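Local coordinates for tartronic semialdehyde reductase (Salmonella typhimurium, PDB 1YB4), which catalyses the reversible reduction of tartronate semialdehyde (2-hydroxy-3-oxopropanoate) to (R)-glycerate, with NADH or NADPH as the hydride donor, at residues Pro121-Glu126 and Thr133-Val138; Ala59-Ile64 and Thr91-Ser96. All blocks are in the same frame, centred on the assembly; numbering follows the deposited sequence.

How the interactions relate
Both interactions are strand pairings in one mixed sheet of the Rossmann-type NAD-binding domain, and they follow one another along the chain without nesting or crossing. Interaction 2 comes first: Ala59-Ile64 pairs in parallel with Thr91-Ser96, closing a loop that carries helix 69-77. From strand 90-94 the chain runs through helix 100-111 into strand 115-123, the next strand of the sheet. The end of that strand opens interaction 1, whose short return through helix 125-131 brings strand 134-139 back antiparallel. The two contacts touch where Met95 packs on Val122 and Ile136 and where Ser96 meets Pro121, so the loop leaving strand 90-94 packs against the strand pair 115-123 and 134-139.

Interaction 1: Pro121-Glu126 and Thr133-Val138; sequences PVSGGE and TLSIMV
Ser123 and Ser135 hold the pairing of Pro121-Glu126 with Thr133-Val138 through two reciprocal backbone bonds. Ser135 N donates to Ser123 O at 3.0 Å, almost linearly at the hydrogen (175°), and Ser123 N donates to Ser135 O at 3.1 Å. This makes them an antiparallel hydrogen-bonded pair, in keeping with end-to-end directions 158° apart. A weak bond from Met137 N to Pro121 O, 3.3 Å long, extends the ladder, and between the two rungs Val122 and Ile136 form a non-hydrogen-bonded pair. Ser135 O also receives the CA-H of Val122, with Val122 CA 3.4 Å away.

Apolar packing is concentrated on one methyl. With Val122 CG1 set between the backbone N and the carbonyl carbon (chi1 61°), CG2 lies anti to N and is pressed against Leu134, its CB only 3.2 Å from Val122 CG2. The two side chains cross obliquely, and Leu134 CG and both its methyls also touch this methyl. Ile136 CG1 is a looser neighbour, 4.3 Å from Val122 CG2. At the other end of the ladder the CD and CG edge of the Pro121 ring meets a carbonyl oxygen, with Pro121 CD 3.3 Å from Met137 O.

Gly124 and Gly125, both at positive phi, turn the chain out of the strand toward the helix that follows. Because Val122 is in the non-hydrogen-bonded pair, its carbonyl faces away from strand 134-139, and Val122 O is hydrogen-bonded by NZ of Lys172, the predicted active-site residue; the short ladder thus places a backbone acceptor at the probable catalytic site.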
ATOM      1  N   PRO A 121     -24.912   8.791 -14.121  1.00 33.49           N
ATOM      2  CA  PRO A 121     -24.855   8.126 -12.818  1.00 31.29           C
ATOM      3  C   PRO A 121     -25.287   9.124 -11.748  1.00 31.23           C
ATOM      4  O   PRO A 121     -25.183  10.342 -11.948  1.00 28.51           O
ATOM      5  CB  PRO A 121     -23.384   7.729 -12.690  1.00 32.35           C
ATOM      6  CG  PRO A 121     -22.659   8.663 -13.651  1.00 33.61           C
ATOM      7  CD  PRO A 121     -23.611   8.718 -14.810  1.00 33.40           C
ATOM      8  N   VAL A 122     -25.774   8.620 -10.618  1.00 29.43           N
ATOM      9  CA  VAL A 122     -26.224   9.500  -9.553  1.00 31.77           C
ATOM     10  C   VAL A 122     -25.598   9.161  -8.205  1.00 33.86           C
ATOM     11  O   VAL A 122     -25.103   8.058  -7.997  1.00 35.31           O
ATOM     12  CB  VAL A 122     -27.761   9.429  -9.415  1.00 30.06           C
ATOM     13  CG1 VAL A 122     -28.189   8.029  -9.077  1.00 30.69           C
ATOM     14  CG2 VAL A 122     -28.221  10.361  -8.341  1.00 33.83           C
ATOM     15  N   SER A 123     -25.600  10.128  -7.298  1.00 34.60           N
ATOM     16  CA  SER A 123     -25.092   9.898  -5.953  1.00 36.10           C
ATOM     17  C   SER A 123     -25.989  10.646  -4.973  1.00 34.47           C
ATOM     18  O   SER A 123     -26.477  11.733  -5.278  1.00 34.77           O
ATOM     19  CB  SER A 123     -23.621  10.339  -5.823  1.00 38.05           C
ATOM     20  OG  SER A 123     -23.376  11.625  -6.364  1.00 38.31           O
ATOM     21  N   GLY A 124     -26.233  10.043  -3.814  1.00 32.79           N
ATOM     22  CA  GLY A 124     -27.076  10.663  -2.809  1.00 31.28           C
ATOM     23  C   GLY A 124     -27.819   9.605  -2.015  1.00 33.72           C
ATOM     24  O   GLY A 124     -28.336   9.861  -0.926  1.00 32.89           O
ATOM     25  N   GLY A 125     -27.885   8.403  -2.577  1.00 36.87           N
ATOM     26  CA  GLY A 125     -28.558   7.302  -1.913  1.00 38.45           C
ATOM     27  C   GLY A 125     -30.068   7.416  -1.819  1.00 41.18           C
ATOM     28  O   GLY A 125     -30.686   8.370  -2.304  1.00 40.74           O
ATOM     29  N   GLU A 126     -30.660   6.414  -1.187  1.00 42.40           N
ATOM     30  CA  GLU A 126     -32.096   6.347  -0.996  1.00 46.64           C
ATOM     31  C   GLU A 126     -32.710   7.708  -0.654  1.00 47.10           C
ATOM     32  O   GLU A 126     -33.521   8.233  -1.417  1.00 48.84           O
ATOM     33  CB  GLU A 126     -32.388   5.346   0.110  1.00 49.48           C
ATOM     34  CG  GLU A 126     -33.829   4.959   0.258  1.00 56.46           C
ATOM     35  CD  GLU A 126     -33.962   3.540   0.779  1.00 61.65           C
ATOM     36  OE1 GLU A 126     -35.079   3.157   1.187  1.00 64.06           O
ATOM     37  OE2 GLU A 126     -32.946   2.802   0.769  1.00 62.07           O
ATOM     38  N   THR A 133     -33.090  15.397  -4.318  1.00 35.17           N
ATOM     39  CA  THR A 133     -31.854  16.142  -4.121  1.00 36.37           C
ATOM     40  C   THR A 133     -30.607  15.361  -4.547  1.00 37.92           C
ATOM     41  O   THR A 133     -29.519  15.572  -4.015  1.00 38.68           O
ATOM     42  CB  THR A 133     -31.679  16.527  -2.651  1.00 34.87           C
ATOM     43  OG1 THR A 133     -31.539  15.332  -1.874  1.00 31.84           O
ATOM     44  CG2 THR A 133     -32.885  17.341  -2.164  1.00 34.66           C
ATOM     45  N   LEU A 134     -30.764  14.448  -5.493  1.00 36.89           N
ATOM     46  CA  LEU A 134     -29.625  13.681  -5.964  1.00 35.54           C
ATOM     47  C   LEU A 134     -28.630  14.571  -6.708  1.00 35.75           C
ATOM     48  O   LEU A 134     -28.993  15.626  -7.244  1.00 35.14           O
ATOM     49  CB  LEU A 134     -30.085  12.602  -6.932  1.00 28.77           C
ATOM     50  CG  LEU A 134     -30.984  11.486  -6.420  1.00 31.29           C
ATOM     51  CD1 LEU A 134     -31.647  10.767  -7.623  1.00 23.05           C
ATOM     52  CD2 LEU A 134     -30.148  10.530  -5.562  1.00 20.61           C
ATOM     53  N   SER A 135     -27.371  14.149  -6.724  1.00 32.44           N
ATOM     54  CA  SER A 135     -26.360  14.859  -7.491  1.00 33.10           C
ATOM     55  C   SER A 135     -26.320  14.023  -8.772  1.00 30.81           C
ATOM     56  O   SER A 135     -26.357  12.790  -8.708  1.00 30.48           O
ATOM     57  CB  SER A 135     -25.009  14.854  -6.777  1.00 32.97           C
ATOM     58  OG  SER A 135     -25.076  15.685  -5.635  1.00 38.39           O
ATOM     59  N   ILE A 136     -26.275  14.687  -9.927  1.00 28.33           N
ATOM     60  CA  ILE A 136     -26.287  13.986 -11.200  1.00 29.12           C
ATOM     61  C   ILE A 136     -25.178  14.433 -12.157  1.00 31.41           C
ATOM     62  O   ILE A 136     -25.132  15.597 -12.571  1.00 33.43           O
ATOM     63  CB  ILE A 136     -27.659  14.180 -11.868  1.00 26.59           C
ATOM     64  CG1 ILE A 136     -28.766  13.726 -10.909  1.00 26.16           C
ATOM     65  CG2 ILE A 136     -27.727  13.408 -13.143  1.00 25.31           C
ATOM     66  CD1 ILE A 136     -30.185  14.066 -11.384  1.00 26.23           C
HETATM   67  N   MSE A 137     -24.279  13.515 -12.505  1.00 31.49           N
HETATM   68  CA  MSE A 137     -23.191  13.834 -13.426  1.00 33.01           C
HETATM   69  C   MSE A 137     -23.564  13.197 -14.754  1.00 29.77           C
HETATM   70  O   MSE A 137     -23.854  12.007 -14.818  1.00 30.48           O
HETATM   71  CB  MSE A 137     -21.867  13.302 -12.886  1.00 38.07           C
HETATM   72  CG  MSE A 137     -22.018  12.590 -11.567  1.00 49.39           C
HETATM   73 SE   MSE A 137     -20.573  12.893 -10.327  1.00 59.71          SE
HETATM   74  CE  MSE A 137     -21.453  12.307  -8.694  1.00 53.90           C
ATOM     75  N   VAL A 138     -23.539  13.995 -15.816  1.00 28.74           N
ATOM     76  CA  VAL A 138     -23.983  13.538 -17.124  1.00 29.49           C
ATOM     77  C   VAL A 138     -23.014  13.554 -18.298  1.00 32.06           C
ATOM     78  O   VAL A 138     -22.331  14.550 -18.554  1.00 34.40           O
ATOM     79  CB  VAL A 138     -25.228  14.360 -17.573  1.00 28.56           C
ATOM     80  CG1 VAL A 138     -25.802  13.789 -18.861  1.00 25.73           C
ATOM     81  CG2 VAL A 138     -26.278  14.382 -16.471  1.00 25.22           C
TER

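Interaction 2: Ala59-Ile64 and Thr91-Ser96; sequences ADIIFI and TIVDMS
Thr91 O is held by two donors of the neighbouring strand: Ile62 N bonds to Thr91 O at 2.8 Å, and the CA-H of Ile61 points at the same oxygen, with Ile61 CA 3.1 Å from Thr91 O. Val93 O is used likewise, by Ile64 N and by the CA-H of Phe63. In the other direction Asp60 O takes Thr91 N at 2.8 Å, Ile62 O takes Val93 N at 2.8 Å, and Ile64 O takes Met95 N at 3.0 Å. Five backbone bonds alternating between the chains are the ladder of a parallel pair, and the strand axes cross at only -17°.

These are the two strands of a right-handed beta-alpha-beta crossover of the Rossmann fold, joined through helix 69-77 and lying side by side in the sheet, with strand 5-8 beyond 61-64 and strand 115-123 beyond 90-94. On the face carrying Ile62, Ile64, Ile92 and Asp94, Ile92 supplies the joint. Its CG1 is anti to the backbone N (chi1 -178°), and the bend at chi2 then leaves CD1 against the partner strand: Ile92 CD1 is 3.4 Å from Ile62 CG2 and 3.5 Å from Ile64 CD1. Ile64 continues onto Val75 and Leu76 of helix 69-77.

The reverse face has Ile61, Phe63, Thr91 and Val93. Met95, a selenomethionine, makes a Met-aromatic contact at the edge of the Phe63 ring, SE lying 4.8 Å from the Phe63 ring centroid and 75° off its normal; helix 142-155 packs here through Leu151 against Phe63 and Phe152 against Met95. Ile61 and Thr91 lie alongside each other, pointing the same way, and the hydroxyl of Thr91 is bonded to Arg147 of that helix.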
ATOM      1  N   ALA A  59     -42.810   5.332 -25.077  1.00 56.98           N
ATOM      2  CA  ALA A  59     -41.962   6.275 -24.354  1.00 52.03           C
ATOM      3  C   ALA A  59     -40.837   6.800 -25.239  1.00 49.01           C
ATOM      4  O   ALA A  59     -40.184   6.026 -25.940  1.00 47.53           O
ATOM      5  CB  ALA A  59     -41.379   5.613 -23.120  1.00 49.90           C
ATOM      6  N   ASP A  60     -40.615   8.113 -25.204  1.00 46.36           N
ATOM      7  CA  ASP A  60     -39.547   8.732 -25.993  1.00 45.32           C
ATOM      8  C   ASP A  60     -38.237   8.860 -25.183  1.00 45.25           C
ATOM      9  O   ASP A  60     -37.144   8.851 -25.746  1.00 44.68           O
ATOM     10  CB  ASP A  60     -39.984  10.112 -26.498  1.00 43.47           C
ATOM     11  CG  ASP A  60     -41.252  10.056 -27.329  1.00 43.85           C
ATOM     12  OD1 ASP A  60     -41.409   9.112 -28.141  1.00 42.80           O
ATOM     13  OD2 ASP A  60     -42.084  10.972 -27.173  1.00 42.91           O
ATOM     14  N   ILE A  61     -38.360   9.001 -23.867  1.00 42.53           N
ATOM     15  CA  ILE A  61     -37.203   9.088 -22.988  1.00 39.37           C
ATOM     16  C   ILE A  61     -37.315   7.899 -22.027  1.00 39.20           C
ATOM     17  O   ILE A  61     -38.315   7.744 -21.315  1.00 36.28           O
ATOM     18  CB  ILE A  61     -37.192  10.421 -22.207  1.00 39.46           C
ATOM     19  CG1 ILE A  61     -37.013  11.591 -23.181  1.00 39.59           C
ATOM     20  CG2 ILE A  61     -36.051  10.432 -21.200  1.00 38.54           C
ATOM     21  CD1 ILE A  61     -37.101  12.972 -22.529  1.00 32.91           C
ATOM     22  N   ILE A  62     -36.299   7.042 -22.044  1.00 38.11           N
ATOM     23  CA  ILE A  62     -36.276   5.845 -21.203  1.00 38.39           C
ATOM     24  C   ILE A  62     -35.197   5.903 -20.110  1.00 37.36           C
ATOM     25  O   ILE A  62     -34.008   6.024 -20.404  1.00 37.73           O
ATOM     26  CB  ILE A  62     -36.018   4.572 -22.057  1.00 39.56           C
ATOM     27  CG1 ILE A  62     -37.150   4.354 -23.066  1.00 38.16           C
ATOM     28  CG2 ILE A  62     -35.872   3.361 -21.150  1.00 40.52           C
ATOM     29  CD1 ILE A  62     -37.074   5.245 -24.287  1.00 36.47           C
ATOM     30  N   PHE A  63     -35.628   5.801 -18.854  1.00 36.42           N
ATOM     31  CA  PHE A  63     -34.740   5.824 -17.692  1.00 33.34           C
ATOM     32  C   PHE A  63     -34.419   4.409 -17.250  1.00 34.70           C
ATOM     33  O   PHE A  63     -35.325   3.594 -17.062  1.00 34.83           O
ATOM     34  CB  PHE A  63     -35.416   6.550 -16.529  1.00 32.88           C
ATOM     35  CG  PHE A  63     -35.509   8.023 -16.722  1.00 35.85           C
ATOM     36  CD1 PHE A  63     -34.433   8.843 -16.403  1.00 34.44           C
ATOM     37  CD2 PHE A  63     -36.645   8.594 -17.297  1.00 34.55           C
ATOM     38  CE1 PHE A  63     -34.484  10.214 -16.662  1.00 35.90           C
ATOM     39  CE2 PHE A  63     -36.706   9.961 -17.560  1.00 35.53           C
ATOM     40  CZ  PHE A  63     -35.625  10.775 -17.243  1.00 35.85           C
ATOM     41  N   ILE A  64     -33.134   4.126 -17.066  1.00 33.24           N
ATOM     42  CA  ILE A  64     -32.692   2.815 -16.615  1.00 32.61           C
ATOM     43  C   ILE A  64     -31.989   2.894 -15.255  1.00 35.73           C
ATOM     44  O   ILE A  64     -30.997   3.603 -15.113  1.00 35.77           O
ATOM     45  CB  ILE A  64     -31.713   2.193 -17.631  1.00 33.08           C
ATOM     46  CG1 ILE A  64     -32.430   1.971 -18.961  1.00 29.01           C
ATOM     47  CG2 ILE A  64     -31.114   0.888 -17.071  1.00 26.98           C
ATOM     48  CD1 ILE A  64     -31.515   1.491 -20.055  1.00 33.15           C
ATOM     49  N   THR A  91     -34.561   8.734 -26.750  1.00 45.73           N
ATOM     50  CA  THR A  91     -33.476   9.125 -25.871  1.00 43.36           C
ATOM     51  C   THR A  91     -33.477   8.134 -24.711  1.00 42.15           C
ATOM     52  O   THR A  91     -34.490   7.948 -24.027  1.00 39.84           O
ATOM     53  CB  THR A  91     -33.670  10.561 -25.322  1.00 41.02           C
ATOM     54  OG1 THR A  91     -33.955  11.453 -26.407  1.00 42.20           O
ATOM     55  CG2 THR A  91     -32.407  11.037 -24.628  1.00 39.13           C
ATOM     56  N   ILE A  92     -32.331   7.493 -24.518  1.00 41.15           N
ATOM     57  CA  ILE A  92     -32.149   6.518 -23.461  1.00 39.75           C
ATOM     58  C   ILE A  92     -31.174   7.115 -22.450  1.00 38.31           C
ATOM     59  O   ILE A  92     -30.099   7.601 -22.814  1.00 34.30           O
ATOM     60  CB  ILE A  92     -31.587   5.203 -24.039  1.00 41.29           C
ATOM     61  CG1 ILE A  92     -31.434   4.161 -22.938  1.00 43.16           C
ATOM     62  CG2 ILE A  92     -30.281   5.461 -24.740  1.00 44.86           C
ATOM     63  CD1 ILE A  92     -32.749   3.553 -22.536  1.00 47.76           C
ATOM     64  N   VAL A  93     -31.566   7.106 -21.184  1.00 36.95           N
ATOM     65  CA  VAL A  93     -30.709   7.649 -20.149  1.00 38.92           C
ATOM     66  C   VAL A  93     -30.475   6.631 -19.037  1.00 39.11           C
ATOM     67  O   VAL A  93     -31.396   6.225 -18.320  1.00 37.48           O
ATOM     68  CB  VAL A  93     -31.290   8.964 -19.555  1.00 39.87           C
ATOM     69  CG1 VAL A  93     -31.784   9.860 -20.673  1.00 37.92           C
ATOM     70  CG2 VAL A  93     -32.402   8.668 -18.611  1.00 42.67           C
ATOM     71  N   ASP A  94     -29.223   6.207 -18.921  1.00 39.18           N
ATOM     72  CA  ASP A  94     -28.837   5.247 -17.907  1.00 38.35           C
ATOM     73  C   ASP A  94     -28.340   6.026 -16.715  1.00 37.94           C
ATOM     74  O   ASP A  94     -27.405   6.833 -16.817  1.00 36.76           O
ATOM     75  CB  ASP A  94     -27.734   4.323 -18.421  1.00 36.86           C
ATOM     76  CG  ASP A  94     -27.391   3.239 -17.430  1.00 36.16           C
ATOM     77  OD1 ASP A  94     -28.297   2.844 -16.654  1.00 30.06           O
ATOM     78  OD2 ASP A  94     -26.227   2.780 -17.438  1.00 35.44           O
HETATM   79  N   MSE A  95     -28.978   5.787 -15.579  1.00 36.80           N
HETATM   80  CA  MSE A  95     -28.606   6.475 -14.366  1.00 34.76           C
HETATM   81  C   MSE A  95     -27.936   5.546 -13.370  1.00 34.21           C
HETATM   82  O   MSE A  95     -27.680   5.926 -12.224  1.00 32.80           O
HETATM   83  CB  MSE A  95     -29.832   7.162 -13.777  1.00 36.91           C
HETATM   84  CG  MSE A  95     -30.346   8.259 -14.701  1.00 35.44           C
HETATM   85 SE   MSE A  95     -31.771   9.342 -13.982  1.00 44.26          SE
HETATM   86  CE  MSE A  95     -30.727  10.625 -12.958  1.00 34.57           C
ATOM     87  N   SER A  96     -27.629   4.334 -13.835  1.00 32.03           N
ATOM     88  CA  SER A  96     -26.943   3.337 -13.021  1.00 32.27           C
ATOM     89  C   SER A  96     -25.476   3.732 -12.947  1.00 32.00           C
ATOM     90  O   SER A  96     -25.003   4.533 -13.756  1.00 32.36           O
ATOM     91  CB  SER A  96     -27.000   1.950 -13.672  1.00 32.23           C
ATOM     92  OG  SER A  96     -28.302   1.583 -14.086  1.00 35.19           O
TER